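Local coordinates for pectate lyase (Cellvibrio cellulosa, PDB 1GXM), which cleaves polygalacturonate (pectate) by anti-beta-elimination, the chain here being the catalytic module of a longer, probably polysaccharide-binding, family 10 polysaccharide lyase, at residues W50-D55 with T70-A75; T131-G136 with W192-G197. One frame throughout, in Å; residues are numbered along the deposited sequence. Where two conformers were deposited one is given.

Contact 1 of 2, residues W50-D55 with T70-A75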
# COMPACT_ATOMS: atom_id res chain seq x y z
N TRP A 50 -12.73 8.10 -5.36
CA TRP A 50 -13.85 7.68 -4.55
C TRP A 50 -13.62 8.02 -3.10
O TRP A 50 -12.48 8.07 -2.63
CB TRP A 50 -14.06 6.18 -4.60
CG TRP A 50 -14.87 5.70 -5.78
CD1 TRP A 50 -16.17 5.34 -5.75
CD2 TRP A 50 -14.42 5.49 -7.12
NE1 TRP A 50 -16.57 4.94 -7.00
CE2 TRP A 50 -15.51 5.02 -7.86
CE3 TRP A 50 -13.20 5.68 -7.79
CZ2 TRP A 50 -15.43 4.71 -9.21
CZ3 TRP A 50 -13.12 5.34 -9.12
CH2 TRP A 50 -14.23 4.88 -9.81
N PRO A 51 -14.71 8.20 -2.36
CA PRO A 51 -14.61 8.30 -0.91
C PRO A 51 -14.41 6.89 -0.37
O PRO A 51 -14.65 5.91 -1.08
CB PRO A 51 -15.98 8.86 -0.50
CG PRO A 51 -16.71 9.10 -1.73
CD PRO A 51 -16.10 8.26 -2.82
N LYS A 52 -13.99 6.78 0.87
CA LYS A 52 -13.83 5.45 1.46
C LYS A 52 -15.07 4.98 2.19
O LYS A 52 -15.99 5.76 2.45
CB LYS A 52 -12.64 5.41 2.42
CG LYS A 52 -12.77 6.31 3.61
CD LYS A 52 -11.65 6.06 4.58
CE LYS A 52 -11.75 6.93 5.79
NZ LYS A 52 -10.61 6.62 6.70
N ASN A 53 -15.09 3.68 2.48
CA ASN A 53 -16.00 3.06 3.44
C ASN A 53 -17.46 3.00 2.99
O ASN A 53 -18.35 2.84 3.82
CB ASN A 53 -15.94 3.77 4.81
CG ASN A 53 -14.57 3.69 5.45
OD1 ASN A 53 -13.73 2.87 5.08
ND2 ASN A 53 -14.35 4.55 6.43
N LEU A 54 -17.71 3.12 1.70
CA LEU A 54 -19.07 2.95 1.19
C LEU A 54 -19.40 1.47 1.06
O LEU A 54 -18.60 0.69 0.55
CB LEU A 54 -19.22 3.65 -0.16
CG LEU A 54 -19.11 5.18 -0.07
CD1 LEU A 54 -18.76 5.78 -1.43
CD2 LEU A 54 -20.41 5.80 0.47
N ASP A 55 -20.59 1.10 1.52
CA ASP A 55 -21.03 -0.30 1.52
C ASP A 55 -21.73 -0.62 0.20
O ASP A 55 -22.95 -0.65 0.13
CB ASP A 55 -21.96 -0.55 2.71
CG ASP A 55 -22.24 -2.03 2.96
OD1 ASP A 55 -21.79 -2.90 2.17
OD2 ASP A 55 -22.94 -2.40 3.93
N THR A 70 -9.88 9.40 -2.09
CA THR A 70 -8.93 8.80 -1.19
C THR A 70 -8.45 7.47 -1.69
O THR A 70 -9.12 6.78 -2.44
CB THR A 70 -9.52 8.69 0.22
OG1 THR A 70 -8.52 8.23 1.14
CG2 THR A 70 -10.63 7.70 0.32
N ILE A 71 -7.23 7.12 -1.27
CA ILE A 71 -6.69 5.79 -1.47
C ILE A 71 -6.59 5.02 -0.15
O ILE A 71 -5.96 3.97 -0.08
CB ILE A 71 -5.33 5.85 -2.17
CG1 ILE A 71 -4.34 6.71 -1.42
CG2 ILE A 71 -5.51 6.37 -3.58
CD1 ILE A 71 -2.91 6.54 -1.88
N ASP A 72 -7.25 5.52 0.88
CA ASP A 72 -7.33 4.79 2.13
C ASP A 72 -8.34 3.66 2.03
O ASP A 72 -9.32 3.74 1.30
CB ASP A 72 -7.68 5.71 3.26
CG ASP A 72 -7.50 5.06 4.61
OD1 ASP A 72 -6.65 4.15 4.77
OD2 ASP A 72 -8.22 5.42 5.54
N ASN A 73 -8.09 2.60 2.78
CA ASN A 73 -9.03 1.47 2.84
C ASN A 73 -9.42 0.95 1.46
O ASN A 73 -10.59 0.62 1.22
CB ASN A 73 -10.26 1.83 3.68
CG ASN A 73 -11.00 0.59 4.21
OD1 ASN A 73 -10.41 -0.49 4.30
ND2 ASN A 73 -12.28 0.76 4.55
N GLY A 74 -8.44 0.91 0.56
CA GLY A 74 -8.61 0.38 -0.79
C GLY A 74 -9.41 1.27 -1.72
O GLY A 74 -9.66 0.90 -2.85
N ALA A 75 -9.82 2.43 -1.25
CA ALA A 75 -10.65 3.30 -2.07
C ALA A 75 -9.89 3.77 -3.30
O ALA A 75 -8.67 3.88 -3.30
CB ALA A 75 -11.14 4.47 -1.29
O HOH W 1 -13.01 2.15 1.02
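The side-chain amides of Asn53 and Asn73 cross at about a right angle, their planes 68° apart, and ND2 of Asn73 reaches OD1 of Asn53 at 2.6 Å. The oxygen is approached nearly head-on, at a C=O...N angle of 168°, and lies close to the amide plane of Asn73. Beside this pair a water bridges the backbones, accepting from Asn53 N and donating to Asn73 O.

The Lys52 chain runs extended beyond CG. Lys52 CB lies 3.7 Å from Thr70 CG2, and NZ comes within 2.9 Å of Asp72 OD2 in a salt bridge. Deeper in, Thr70 N donates to Trp50 O (3.0 Å), and Ala75 CB sits 3.8 Å from Pro51 O. Thr70 OG1, anti to its own nitrogen (chi1 -174°), accepts from Asp72 N in an ST turn and also bonds Gln118 O. The Trp50 indole turns away from this contact, its NE1 bonded to Val40 O and its rings against helix 77-90.

The inner link is thus a backbone bond at the end of strand 69-70, while the two side-chain bonds tie the loops farther out, where Lys52 would probably offset the charge of Asp72.

Contact 2 of 2, residues T131-G136 with W192-G197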
# COMPACT_ATOMS: atom_id res chain seq x y z
N THR A 131 1.60 8.30 1.49
CA THR A 131 0.85 7.38 2.34
C THR A 131 1.02 5.96 1.88
O THR A 131 0.38 5.50 0.96
CB THR A 131 -0.60 7.76 2.35
OG1 THR A 131 -0.71 9.07 2.90
CG2 THR A 131 -1.39 6.85 3.30
N PHE A 132 1.89 5.25 2.57
CA PHE A 132 2.02 3.82 2.35
C PHE A 132 0.99 3.03 3.11
O PHE A 132 0.68 1.92 2.75
CB PHE A 132 3.42 3.34 2.68
CG PHE A 132 4.48 3.98 1.84
CD1 PHE A 132 4.49 3.78 0.48
CD2 PHE A 132 5.45 4.79 2.38
CE1 PHE A 132 5.45 4.35 -0.31
CE2 PHE A 132 6.40 5.38 1.59
CZ PHE A 132 6.40 5.15 0.25
N ASN A 133 0.43 3.64 4.14
CA ASN A 133 -0.61 3.06 4.96
C ASN A 133 -1.68 2.39 4.14
O ASN A 133 -2.13 2.93 3.14
CB ASN A 133 -1.26 4.16 5.80
CG ASN A 133 -2.08 3.61 6.91
OD1 ASN A 133 -1.54 3.05 7.86
ND2 ASN A 133 -3.38 3.77 6.83
N ASP A 134 -2.09 1.21 4.59
CA ASP A 134 -3.11 0.41 3.92
C ASP A 134 -2.77 0.14 2.47
O ASP A 134 -3.64 0.06 1.61
CB ASP A 134 -4.47 1.10 4.02
CG ASP A 134 -5.58 0.07 4.16
OD1 ASP A 134 -6.75 0.47 4.11
OD2 ASP A 134 -5.37 -1.15 4.31
N ASN A 135 -1.49 -0.01 2.19
CA ASN A 135 -0.98 -0.26 0.86
C ASN A 135 -1.36 0.80 -0.16
O ASN A 135 -1.33 0.54 -1.35
CB ASN A 135 -1.41 -1.65 0.38
CG ASN A 135 -0.81 -2.74 1.19
OD1 ASN A 135 0.39 -2.70 1.50
ND2 ASN A 135 -1.62 -3.73 1.54
N GLY A 136 -1.67 2.00 0.30
CA GLY A 136 -2.23 3.00 -0.60
C GLY A 136 -1.30 3.38 -1.74
O GLY A 136 -1.60 3.16 -2.91
N TRP A 192 10.39 1.28 5.05
CA TRP A 192 9.68 2.54 5.02
C TRP A 192 8.79 2.65 6.23
O TRP A 192 8.35 1.67 6.80
CB TRP A 192 8.79 2.66 3.76
CG TRP A 192 9.59 2.62 2.52
CD1 TRP A 192 10.06 3.68 1.81
CD2 TRP A 192 10.12 1.45 1.88
NE1 TRP A 192 10.81 3.25 0.76
CE2 TRP A 192 10.87 1.88 0.77
CE3 TRP A 192 9.99 0.08 2.11
CZ2 TRP A 192 11.52 1.00 -0.08
CZ3 TRP A 192 10.63 -0.79 1.28
CH2 TRP A 192 11.41 -0.34 0.21
N CYS A 193 8.51 3.89 6.60
CA CYS A 193 7.45 4.22 7.53
C CYS A 193 6.12 4.12 6.81
O CYS A 193 6.05 4.17 5.60
CB CYS A 193 7.67 5.65 8.05
SG CYS A 193 6.68 6.06 9.49
N ALA A 194 5.04 4.01 7.56
CA ALA A 194 3.72 3.97 6.94
C ALA A 194 3.39 5.27 6.24
O ALA A 194 2.56 5.29 5.35
CB ALA A 194 2.67 3.62 7.93
N GLN A 195 4.03 6.35 6.63
CA GLN A 195 3.86 7.61 5.93
C GLN A 195 5.15 8.40 6.05
O GLN A 195 5.84 8.33 7.05
CB GLN A 195 2.65 8.40 6.43
CG GLN A 195 2.60 8.62 7.89
CD GLN A 195 2.28 7.38 8.70
OE1 GLN A 195 1.37 6.62 8.36
NE2 GLN A 195 2.99 7.20 9.80
N HIS A 196 5.45 9.14 4.97
CA HIS A 196 6.65 9.96 4.86
C HIS A 196 6.27 11.32 4.34
O HIS A 196 5.25 11.48 3.68
CB HIS A 196 7.65 9.36 3.87
CG HIS A 196 8.38 8.16 4.36
ND1 HIS A 196 9.73 8.19 4.63
CD2 HIS A 196 7.98 6.89 4.63
CE1 HIS A 196 10.13 7.00 5.03
NE2 HIS A 196 9.08 6.19 5.03
N GLY A 197 7.14 12.29 4.57
CA GLY A 197 6.89 13.63 4.08
C GLY A 197 6.91 13.64 2.57
O GLY A 197 7.83 13.12 1.95
O HOH W 2 -0.02 4.53 9.79
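Phe132 fills the tight half of this contact, its ring lodged among Trp192, Cys193 and His196. With CG anti to the carbonyl carbon (chi1 -62°), the ring presents its CD2-CE2 edge: Cys193 O lies 3.3 Å from CD2, near the ring plane, and His196 CD2 sits 3.7 Å from CE2. CE2 also meets Trp192 CD1 at 4.0 Å. Both aromatic pairs are oblique, the phenyl plane turned 58° from the Trp192 pyrrole ring and 79° from the imidazole. Ile178 of helix 161-181 and Val222 of helix 219-226 also touch Phe132.

The imidazole is itself fixed: NE2 of His196 accepts from Cys193 N at 2.8 Å, while ND1 bonds Tyr201 O. Beside the cluster, Ala194 O takes two backbone donors, Phe132 N in a weak bond and Asn133 N at 3.0 Å, the latter in the carbonyl plane on a lone pair. Thr131 and Gln195 face each other as a non-hydrogen-bonded antiparallel pair.

The other side is looser. A water lies 2.9 Å from both Asn133 OD1 and Gln195 OE1 and can bridge them, though it has more acceptors in reach than protons; Gln195 NE2 goes to Lys204 O.

Ala194 O thus gathers two neighbouring N-H groups at the start of the turn into helix 136-148, which Glu218 also holds through Asp134 N and Asn135 N.

The two contacts come in series along the chain, contact 1 closing before contact 2 opens, and both belong to the pectate lyase catalytic module. Their centres are about 16 Å apart. Contact 1 lies in loops around strand 69-70, just ahead of helix 77-90; contact 2 pairs strand 130-131, which leads into helix 136-148, with strand 195-196. They adjoin directly: Ile71 CD1 packs on Gly136 C at 3.5 Å. Each contact ties the loop entering a helix to another part of the chain, in a helix-rich module consistent with the alpha/alpha-barrel (six-hairpin) class, with the more buried contact 2 nearer its centre.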